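Local atomic coordinates of ethylbenzene dehydrogenase alpha-subunit (Aromatoleum aromaticum, PDB entry 2IVF), a protein that belongs to the molybdopterin oxidoreductase family and holds a molybdenum atom, two pterin guanosine nucleotide ligands (MGD and MD1) and an iron/sulfur cluster. Residues Met534-Ala547 against Phe952-Val964. Sequence-based numbering, arbitrary orientation.
Sequences MKVVTSAVGLVPPA and FRYYFMNGSPAPV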
loop_
_atom_site.group_PDB
_atom_site.type_symbol
_atom_site.label_atom_id
_atom_site.label_comp_id
_atom_site.label_asym_id
_atom_site.label_seq_id
_atom_site.Cartn_x
_atom_site.Cartn_y
_atom_site.Cartn_z
ATOM N N MET A 534 -8.317 16.374 -30.184
ATOM C CA MET A 534 -8.650 15.373 -29.191
ATOM C C MET A 534 -10.147 15.134 -29.094
ATOM O O MET A 534 -10.586 13.993 -28.938
ATOM C CB MET A 534 -8.106 15.775 -27.829
ATOM C CG MET A 534 -6.606 15.595 -27.707
ATOM S SD MET A 534 -6.027 13.916 -28.067
ATOM C CE MET A 534 -6.737 13.062 -26.625
ATOM N N LYS A 535 -10.926 16.206 -29.176
ATOM C CA LYS A 535 -12.364 16.090 -29.122
ATOM C C LYS A 535 -12.850 15.151 -30.216
ATOM O O LYS A 535 -13.635 14.258 -29.951
ATOM C CB LYS A 535 -13.043 17.468 -29.231
ATOM C CG LYS A 535 -12.717 18.400 -28.070
ATOM C CD LYS A 535 -13.762 19.497 -27.834
ATOM C CE LYS A 535 -13.654 20.647 -28.810
ATOM N NZ LYS A 535 -14.599 21.779 -28.467
ATOM N N VAL A 536 -12.333 15.324 -31.426
ATOM C CA VAL A 536 -12.751 14.498 -32.555
ATOM C C VAL A 536 -12.269 13.072 -32.461
ATOM O O VAL A 536 -13.061 12.128 -32.507
ATOM C CB VAL A 536 -12.268 15.078 -33.862
ATOM C CG1 VAL A 536 -12.576 14.120 -35.007
ATOM C CG2 VAL A 536 -12.924 16.449 -34.071
ATOM N N VAL A 537 -10.973 12.894 -32.317
ATOM C CA VAL A 537 -10.447 11.549 -32.292
ATOM C C VAL A 537 -11.075 10.697 -31.165
ATOM O O VAL A 537 -11.267 9.513 -31.334
ATOM C CB VAL A 537 -8.921 11.559 -32.184
ATOM C CG1 VAL A 537 -8.316 12.436 -33.324
ATOM C CG2 VAL A 537 -8.507 12.057 -30.819
ATOM N N THR A 538 -11.388 11.285 -30.014
ATOM C CA THR A 538 -11.907 10.493 -28.870
ATOM C C THR A 538 -13.188 9.740 -29.297
ATOM O O THR A 538 -13.368 8.531 -29.093
ATOM C CB THR A 538 -12.244 11.413 -27.686
ATOM O OG1 THR A 538 -11.037 12.025 -27.212
ATOM C CG2 THR A 538 -12.918 10.626 -26.543
ATOM N N SER A 539 -14.073 10.483 -29.919
ATOM C CA SER A 539 -15.339 9.932 -30.394
ATOM C C SER A 539 -15.195 9.028 -31.637
ATOM O O SER A 539 -16.032 8.133 -31.868
ATOM C CB SER A 539 -16.284 11.097 -30.690
ATOM O OG SER A 539 -16.546 11.791 -29.484
ATOM N N ALA A 540 -14.174 9.287 -32.460
ATOM C CA ALA A 540 -13.899 8.448 -33.619
ATOM C C ALA A 540 -13.450 7.047 -33.179
ATOM O O ALA A 540 -13.658 6.078 -33.891
ATOM C CB ALA A 540 -12.832 9.089 -34.508
ATOM N N VAL A 541 -12.816 6.939 -32.018
ATOM C CA VAL A 541 -12.316 5.640 -31.568
ATOM C C VAL A 541 -13.209 4.956 -30.524
ATOM O O VAL A 541 -12.792 3.949 -29.934
ATOM C CB VAL A 541 -10.855 5.750 -31.039
ATOM C CG1 VAL A 541 -9.954 6.480 -32.098
ATOM C CG2 VAL A 541 -10.829 6.469 -29.723
ATOM N N GLY A 542 -14.403 5.509 -30.259
ATOM C CA GLY A 542 -15.409 4.846 -29.373
ATOM C C GLY A 542 -15.219 5.004 -27.865
ATOM O O GLY A 542 -15.780 4.229 -27.065
ATOM N N LEU A 543 -14.418 5.999 -27.481
ATOM C CA LEU A 543 -14.229 6.335 -26.083
ATOM C C LEU A 543 -15.339 7.303 -25.720
ATOM O O LEU A 543 -15.491 8.352 -26.356
ATOM C CB LEU A 543 -12.881 6.985 -25.852
ATOM C CG LEU A 543 -11.705 6.021 -26.019
ATOM C CD1 LEU A 543 -10.409 6.772 -26.227
ATOM C CD2 LEU A 543 -11.605 5.092 -24.808
ATOM N N VAL A 544 -16.109 6.940 -24.703
ATOM C CA VAL A 544 -17.393 7.597 -24.444
ATOM C C VAL A 544 -17.519 7.925 -22.947
ATOM O O VAL A 544 -16.972 7.206 -22.100
ATOM C CB VAL A 544 -18.582 6.701 -24.955
ATOM C CG1 VAL A 544 -18.343 6.304 -26.401
ATOM C CG2 VAL A 544 -18.712 5.441 -24.082
ATOM N N PRO A 545 -18.193 9.039 -22.613
ATOM C CA PRO A 545 -18.464 9.366 -21.189
ATOM C C PRO A 545 -19.207 8.226 -20.521
ATOM O O PRO A 545 -20.227 7.810 -21.066
ATOM C CB PRO A 545 -19.377 10.607 -21.269
ATOM C CG PRO A 545 -19.854 10.675 -22.699
ATOM C CD PRO A 545 -18.754 10.052 -23.520
ATOM N N PRO A 546 -18.678 7.664 -19.420
ATOM C CA PRO A 546 -19.303 6.496 -18.747
ATOM C C PRO A 546 -20.664 6.728 -18.066
ATOM O O PRO A 546 -21.475 5.789 -17.983
ATOM C CB PRO A 546 -18.220 6.050 -17.758
ATOM C CG PRO A 546 -17.422 7.266 -17.528
ATOM C CD PRO A 546 -17.418 8.049 -18.768
ATOM N N ALA A 547 -20.990 7.968 -17.688
ATOM C CA ALA A 547 -22.338 8.269 -17.165
ATOM C C ALA A 547 -23.466 7.872 -18.127
ATOM O O ALA A 547 -24.592 7.550 -17.690
ATOM C CB ALA A 547 -22.458 9.771 -16.747
ATOM N N PHE A 952 -15.807 23.967 -21.255
ATOM C CA PHE A 952 -16.801 22.936 -20.955
ATOM C C PHE A 952 -16.855 21.986 -22.137
ATOM O O PHE A 952 -17.457 22.295 -23.171
ATOM C CB PHE A 952 -18.165 23.566 -20.680
ATOM C CG PHE A 952 -18.217 24.448 -19.429
ATOM C CD1 PHE A 952 -17.174 24.513 -18.526
ATOM C CD2 PHE A 952 -19.361 25.188 -19.165
ATOM C CE1 PHE A 952 -17.256 25.326 -17.403
ATOM C CE2 PHE A 952 -19.448 26.014 -18.050
ATOM C CZ PHE A 952 -18.408 26.081 -17.172
ATOM N N ARG A 953 -16.213 20.834 -22.000
ATOM C CA ARG A 953 -16.033 19.910 -23.139
ATOM C C ARG A 953 -15.577 18.540 -22.704
ATOM O O ARG A 953 -15.151 18.340 -21.569
ATOM C CB ARG A 953 -15.029 20.454 -24.141
ATOM C CG ARG A 953 -13.628 20.610 -23.597
ATOM C CD ARG A 953 -12.812 21.700 -24.358
ATOM N NE ARG A 953 -11.741 22.297 -23.518
ATOM C CZ ARG A 953 -11.021 23.361 -23.876
ATOM N NH1 ARG A 953 -11.245 23.949 -25.030
ATOM N NH2 ARG A 953 -10.082 23.846 -23.078
ATOM N N TYR A 954 -15.681 17.588 -23.618
ATOM C CA TYR A 954 -15.212 16.253 -23.370
ATOM C C TYR A 954 -14.257 15.812 -24.464
ATOM O O TYR A 954 -14.541 15.936 -25.666
ATOM C CB TYR A 954 -16.381 15.247 -23.267
ATOM C CG TYR A 954 -15.882 13.813 -23.203
ATOM C CD1 TYR A 954 -15.156 13.364 -22.104
ATOM C CD2 TYR A 954 -16.045 12.934 -24.271
ATOM C CE1 TYR A 954 -14.651 12.047 -22.044
ATOM C CE2 TYR A 954 -15.561 11.617 -24.202
ATOM C CZ TYR A 954 -14.853 11.192 -23.110
ATOM O OH TYR A 954 -14.342 9.905 -23.039
ATOM N N TYR A 955 -13.124 15.287 -24.029
ATOM C CA TYR A 955 -12.296 14.435 -24.865
ATOM C C TYR A 955 -11.686 13.458 -23.861
ATOM O O TYR A 955 -11.923 13.592 -22.661
ATOM C CB TYR A 955 -11.252 15.236 -25.633
ATOM C CG TYR A 955 -10.341 16.084 -24.758
ATOM C CD1 TYR A 955 -9.205 15.532 -24.181
ATOM C CD2 TYR A 955 -10.583 17.447 -24.542
ATOM C CE1 TYR A 955 -8.344 16.291 -23.390
ATOM C CE2 TYR A 955 -9.704 18.213 -23.718
ATOM C CZ TYR A 955 -8.587 17.631 -23.167
ATOM O OH TYR A 955 -7.686 18.351 -22.355
ATOM N N PHE A 956 -10.925 12.489 -24.355
ATOM C CA PHE A 956 -10.547 11.315 -23.580
ATOM C C PHE A 956 -9.929 11.726 -22.237
ATOM O O PHE A 956 -9.033 12.579 -22.190
ATOM C CB PHE A 956 -9.595 10.457 -24.408
ATOM C CG PHE A 956 -9.081 9.217 -23.697
ATOM C CD1 PHE A 956 -9.931 8.381 -22.990
ATOM C CD2 PHE A 956 -7.744 8.868 -23.805
ATOM C CE1 PHE A 956 -9.444 7.230 -22.358
ATOM C CE2 PHE A 956 -7.253 7.715 -23.169
ATOM C CZ PHE A 956 -8.114 6.908 -22.449
ATOM N N MET A 957 -10.453 11.110 -21.169
ATOM C CA MET A 957 -10.088 11.337 -19.773
ATOM C C MET A 957 -10.462 12.692 -19.183
ATOM O O MET A 957 -10.211 12.947 -17.985
ATOM C CB MET A 957 -8.594 11.078 -19.577
ATOM C CG MET A 957 -8.174 9.713 -20.057
ATOM S SD MET A 957 -6.430 9.409 -19.783
ATOM C CE MET A 957 -5.827 10.881 -20.573
ATOM N N ASN A 958 -11.071 13.555 -19.985
ATOM C CA ASN A 958 -11.272 14.936 -19.609
ATOM C C ASN A 958 -12.690 15.392 -19.876
ATOM O O ASN A 958 -13.096 15.531 -21.002
ATOM C CB ASN A 958 -10.330 15.840 -20.410
ATOM C CG ASN A 958 -8.902 15.651 -20.039
ATOM O OD1 ASN A 958 -8.343 16.447 -19.280
ATOM N ND2 ASN A 958 -8.291 14.581 -20.541
ATOM N N GLY A 959 -13.440 15.639 -18.825
ATOM C CA GLY A 959 -14.758 16.236 -18.989
ATOM C C GLY A 959 -15.845 15.192 -18.897
ATOM O O GLY A 959 -15.570 14.016 -18.707
ATOM N N SER A 960 -17.082 15.661 -19.037
ATOM C CA SER A 960 -18.290 14.841 -18.849
ATOM C C SER A 960 -18.454 14.513 -17.342
ATOM O O SER A 960 -17.494 14.608 -16.563
ATOM C CB SER A 960 -18.288 13.587 -19.734
ATOM O OG SER A 960 -17.670 12.488 -19.107
ATOM N N PRO A 961 -19.689 14.222 -16.919
ATOM C CA PRO A 961 -20.018 14.073 -15.507
ATOM C C PRO A 961 -19.565 12.741 -14.989
ATOM O O PRO A 961 -20.035 11.722 -15.456
ATOM C CB PRO A 961 -21.553 14.198 -15.490
ATOM C CG PRO A 961 -21.992 13.930 -16.854
ATOM C CD PRO A 961 -20.873 14.100 -17.793
ATOM N N ALA A 962 -18.654 12.750 -14.042
ATOM C CA ALA A 962 -18.095 11.517 -13.474
ATOM C C ALA A 962 -19.012 10.924 -12.392
ATOM O O ALA A 962 -19.388 11.585 -11.434
ATOM C CB ALA A 962 -16.684 11.780 -12.920
ATOM N N PRO A 963 -19.384 9.643 -12.548
ATOM C CA PRO A 963 -20.287 8.971 -11.596
ATOM C C PRO A 963 -19.560 8.413 -10.386
ATOM O O PRO A 963 -19.669 7.218 -10.072
ATOM C CB PRO A 963 -20.864 7.854 -12.453
ATOM C CG PRO A 963 -19.658 7.466 -13.294
ATOM C CD PRO A 963 -18.998 8.760 -13.656
ATOM N N VAL A 964 -18.855 9.295 -9.682
ATOM C CA VAL A 964 -17.715 8.901 -8.835
ATOM C C VAL A 964 -17.729 9.589 -7.479
ATOM O O VAL A 964 -16.787 9.474 -6.731
ATOM C CB VAL A 964 -16.381 9.225 -9.511
ATOM C CG1 VAL A 964 -16.240 8.489 -10.896
ATOM C CG2 VAL A 964 -16.141 10.762 -9.641
HETATM O O HOH W 1 -13.261 23.622 -27.060
HETATM O O HOH W 2 -19.613 10.526 -17.816
#
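The F956 ring is sandwiched: L543 CD1 makes a CH-pi contact over one face, 3.9 Å from the ring centroid, and M957 CG sits over the centre of the other. Y954 CE2 packs against P545 CD at 3.6 Å and against T538 CG2, with L543 O at the ring edge. With CG anti to the backbone N (chi1 172°), Y954 carries its hydroxyl in beside V544, where D216 OD2 hydrogen-bonds it. The Y955 ring takes N958 CB on one face and meets M534 CB obliquely.

T538 OG1 accepts from F956 N at 2.9 Å, somewhat bent (142°), tying the type II turn Y955–N958 to the helix. M534 O takes T538 N and OG1 from opposite faces of its plane, holding the hydroxyl in place. A water accepts from K535 NZ and R953 NH1, which stay 5.3 Å apart; R953 NH2 hydrogen-bonds to G233 O and P806 O. Another water joins A547 N to S960 OG and P961 O.

This buried contact joins the molybdopterin oxidoreductase region, where helix 526-540 and strand 543-544 run on to helix 546-553, to the long loop between strands 915-917 and 969-975. The P963 side chain is about 9 Å from MD1. Strand 543-544 pairs with 214-215; helix 197-210 reaches L543 and F956.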